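PDB 5ZI9: cytokinin riboside 5'-monophosphate phosphoribohydrolase from Streptomyces coelicolor, which belongs to a family of the SLOG clan and has a Rossmann-like fold built around a parallel beta-sheet. Local coordinates for residues Ser59-Gly64 and Arg159-Val164. Residues are numbered along the deposited sequence; the frame is centred on the assembly and turned at random.
Sequences SEFIEG and RKMMFV
Apolar packing of two methionines on a phenylalanine, between two roughly parallel helices of the Rossmann-like fold, is exemplified by Phe61, on helix 50-67, against Met161 and Met162 of helix 156-165. The short segment axes approach to 10.9 Å at a crossing angle of -27°, a separation bridged by long side chains. From Met161, whose chain is bent at both chi2 and chi3, the CE methyl reaches Phe61 CE1 at 3.4 Å. Its CG meets the same carbon in the plane of the ring, at the edge, 3.7 Å from Phe61 CE1. The second methionine approaches the neighbouring ring carbon, with Met162 CE 3.9 Å from Phe61 CD1. With chi2 of Met162 at -78°, its chain folds over so that CE also rests 4.2 Å from Gly64 CA, where glycine leaves helix 50-67 without a side chain. All four residues are buried, and the side chains meet through apolar atoms. Phe61 also packs on Val158, while Phe65, one turn beyond, touches both methionines. On the sheet side, Met162 rests on Leu133 of strand 130-135 and Phe153 of strand 149-153; Phe61 also meets its counterpart Phe61 of a neighbouring subunit, which contributes Ile57 against Met161, and the pair thus lies between these strands and a subunit interface.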
ATOM      1  N   SER B  59      -4.835   2.101  -7.171  1.00 23.45           N
ATOM      2  CA  SER B  59      -4.769   1.130  -8.269  1.00 24.07           C
ATOM      3  C   SER B  59      -4.817   1.778  -9.665  1.00 24.08           C
ATOM      4  O   SER B  59      -4.089   1.392 -10.587  1.00 22.64           O
ATOM      5  CB  SER B  59      -5.903   0.132  -8.150  1.00 23.45           C
ATOM      6  OG  SER B  59      -5.765  -0.538  -6.935  1.00 23.51           O
ATOM      7  N   GLU B  60      -5.694   2.761  -9.807  1.00 24.54           N
ATOM      8  CA  GLU B  60      -5.830   3.461 -11.069  1.00 24.93           C
ATOM      9  C   GLU B  60      -4.596   4.269 -11.423  1.00 22.35           C
ATOM     10  O   GLU B  60      -4.214   4.298 -12.571  1.00 23.09           O
ATOM     11  CB  GLU B  60      -7.071   4.355 -11.095  1.00 25.62           C
ATOM     12  CG  GLU B  60      -7.298   4.866 -12.508  1.00 26.30           C
ATOM     13  CD  GLU B  60      -8.708   5.311 -12.779  1.00 27.03           C
ATOM     14  OE1 GLU B  60      -8.995   6.511 -12.568  1.00 30.12           O
ATOM     15  OE2 GLU B  60      -9.504   4.491 -13.265  1.00 25.08           O
ATOM     16  N   PHE B  61      -3.964   4.897 -10.446  1.00 22.46           N
ATOM     17  CA  PHE B  61      -2.656   5.518 -10.672  1.00 22.94           C
ATOM     18  C   PHE B  61      -1.643   4.498 -11.124  1.00 22.50           C
ATOM     19  O   PHE B  61      -0.887   4.762 -12.052  1.00 21.28           O
ATOM     20  CB  PHE B  61      -2.090   6.138  -9.409  1.00 22.85           C
ATOM     21  CG  PHE B  61      -2.545   7.505  -9.175  1.00 23.65           C
ATOM     22  CD1 PHE B  61      -2.035   8.537  -9.923  1.00 24.81           C
ATOM     23  CD2 PHE B  61      -3.476   7.772  -8.193  1.00 25.18           C
ATOM     24  CE1 PHE B  61      -2.463   9.830  -9.706  1.00 26.35           C
ATOM     25  CE2 PHE B  61      -3.890   9.058  -7.942  1.00 26.51           C
ATOM     26  CZ  PHE B  61      -3.387  10.103  -8.713  1.00 26.58           C
ATOM     27  N   ILE B  62      -1.603   3.361 -10.420  1.00 21.52           N
ATOM     28  CA  ILE B  62      -0.672   2.321 -10.774  1.00 23.40           C
ATOM     29  C   ILE B  62      -0.872   1.869 -12.190  1.00 24.85           C
ATOM     30  O   ILE B  62       0.114   1.666 -12.875  1.00 25.35           O
ATOM     31  CB  ILE B  62      -0.705   1.130  -9.799  1.00 24.70           C
ATOM     32  CG1 ILE B  62      -0.022   1.553  -8.492  1.00 24.35           C
ATOM     33  CG2 ILE B  62       0.036  -0.094 -10.362  1.00 24.46           C
ATOM     34  CD1 ILE B  62      -0.516   0.818  -7.306  1.00 23.68           C
ATOM     35  N   GLU B  63      -2.132   1.715 -12.611  1.00 26.92           N
ATOM     36  CA  GLU B  63      -2.468   1.223 -13.951  1.00 26.84           C
ATOM     37  C   GLU B  63      -2.062   2.232 -14.994  1.00 28.78           C
ATOM     38  O   GLU B  63      -1.495   1.876 -16.023  1.00 30.04           O
ATOM     39  CB  GLU B  63      -3.956   0.943 -14.056  1.00 28.08           C
ATOM     40  CG  GLU B  63      -4.364  -0.377 -13.428  1.00 29.28           C
ATOM     41  CD  GLU B  63      -5.711  -0.377 -12.706  1.00 29.12           C
ATOM     42  OE1 GLU B  63      -6.664   0.316 -13.136  1.00 30.67           O
ATOM     43  OE2 GLU B  63      -5.792  -1.098 -11.690  1.00 28.64           O
ATOM     44  N   GLY B  64      -2.335   3.501 -14.717  1.00 29.40           N
ATOM     45  CA  GLY B  64      -1.897   4.584 -15.582  1.00 29.45           C
ATOM     46  C   GLY B  64      -0.397   4.585 -15.828  1.00 28.69           C
ATOM     47  O   GLY B  64       0.024   4.535 -16.960  1.00 36.06           O
ATOM     48  N   ARG B 159      -6.871  11.271 -13.937  1.00 26.00           N
ATOM     49  CA  ARG B 159      -6.609  11.626 -15.326  1.00 27.40           C
ATOM     50  C   ARG B 159      -5.950  12.989 -15.483  1.00 27.77           C
ATOM     51  O   ARG B 159      -5.064  13.144 -16.310  1.00 28.61           O
ATOM     52  CB  ARG B 159      -7.855  11.579 -16.185  1.00 26.06           C
ATOM     53  CG  ARG B 159      -7.526  11.737 -17.664  1.00 26.18           C
ATOM     54  CD  ARG B 159      -8.743  11.628 -18.544  1.00 25.54           C
ATOM     55  NE  ARG B 159      -9.572  12.826 -18.475  1.00 24.03           N
ATOM     56  CZ  ARG B 159     -10.411  13.213 -19.417  1.00 23.98           C
ATOM     57  NH1 ARG B 159     -11.086  14.318 -19.244  1.00 24.59           N
ATOM     58  NH2 ARG B 159     -10.590  12.514 -20.538  1.00 25.92           N
ATOM     59  N   LYS B 160      -6.363  13.966 -14.691  1.00 30.79           N
ATOM     60  CA  LYS B 160      -5.776  15.336 -14.755  1.00 31.02           C
ATOM     61  C   LYS B 160      -4.276  15.371 -14.610  1.00 27.96           C
ATOM     62  O   LYS B 160      -3.599  16.167 -15.231  1.00 26.64           O
ATOM     63  CB  LYS B 160      -6.339  16.191 -13.627  1.00 34.19           C
ATOM     64  CG  LYS B 160      -7.496  17.019 -14.048  1.00 36.49           C
ATOM     65  CD  LYS B 160      -8.024  17.730 -12.829  1.00 40.09           C
ATOM     66  CE  LYS B 160      -8.942  18.904 -13.155  1.00 41.63           C
ATOM     67  NZ  LYS B 160      -9.329  19.080 -14.586  1.00 42.77           N
ATOM     68  N   MET B 161      -3.781  14.530 -13.739  1.00 27.44           N
ATOM     69  CA  MET B 161      -2.381  14.505 -13.501  1.00 30.68           C
ATOM     70  C   MET B 161      -1.629  13.813 -14.635  1.00 30.34           C
ATOM     71  O   MET B 161      -0.485  14.148 -14.878  1.00 34.82           O
ATOM     72  CB  MET B 161      -2.083  13.905 -12.142  1.00 33.11           C
ATOM     73  CG  MET B 161      -1.524  12.512 -12.112  1.00 36.25           C
ATOM     74  SD  MET B 161       0.219  12.659 -11.761  1.00 48.13           S
ATOM     75  CE  MET B 161       0.432  11.342 -10.606  1.00 50.20           C
ATOM     76  N   MET B 162      -2.257  12.893 -15.356  1.00 28.52           N
ATOM     77  CA  MET B 162      -1.592  12.215 -16.486  1.00 28.62           C
ATOM     78  C   MET B 162      -1.328  13.162 -17.709  1.00 29.36           C
ATOM     79  O   MET B 162      -0.314  13.038 -18.445  1.00 26.09           O
ATOM     80  CB  MET B 162      -2.428  11.028 -16.940  1.00 29.81           C
ATOM     81  CG  MET B 162      -2.802  10.037 -15.844  1.00 30.60           C
ATOM     82  SD  MET B 162      -1.481   8.938 -15.400  1.00 31.62           S
ATOM     83  CE  MET B 162      -2.026   8.368 -13.791  1.00 32.85           C
ATOM     84  N   PHE B 163      -2.247  14.112 -17.896  1.00 30.36           N
ATOM     85  CA  PHE B 163      -2.164  15.111 -18.952  1.00 28.31           C
ATOM     86  C   PHE B 163      -0.946  15.968 -18.777  1.00 26.74           C
ATOM     87  O   PHE B 163      -0.382  16.374 -19.756  1.00 29.11           O
ATOM     88  CB  PHE B 163      -3.396  16.033 -18.983  1.00 29.07           C
ATOM     89  CG  PHE B 163      -4.618  15.438 -19.646  1.00 29.94           C
ATOM     90  CD1 PHE B 163      -4.540  14.910 -20.928  1.00 30.87           C
ATOM     91  CD2 PHE B 163      -5.861  15.465 -19.023  1.00 29.09           C
ATOM     92  CE1 PHE B 163      -5.651  14.391 -21.563  1.00 29.37           C
ATOM     93  CE2 PHE B 163      -6.974  14.946 -19.653  1.00 28.34           C
ATOM     94  CZ  PHE B 163      -6.873  14.411 -20.923  1.00 29.39           C
ATOM     95  N   VAL B 164      -0.549  16.261 -17.545  1.00 26.00           N
ATOM     96  CA  VAL B 164       0.652  17.091 -17.289  1.00 24.75           C
ATOM     97  C   VAL B 164       1.945  16.311 -17.195  1.00 24.11           C
ATOM     98  O   VAL B 164       2.944  16.691 -17.753  1.00 25.82           O
ATOM     99  CB  VAL B 164       0.472  17.913 -16.022  1.00 23.10           C
ATOM    100  CG1 VAL B 164       1.715  18.752 -15.743  1.00 21.24           C
ATOM    101  CG2 VAL B 164      -0.763  18.807 -16.201  1.00 24.48           C
TER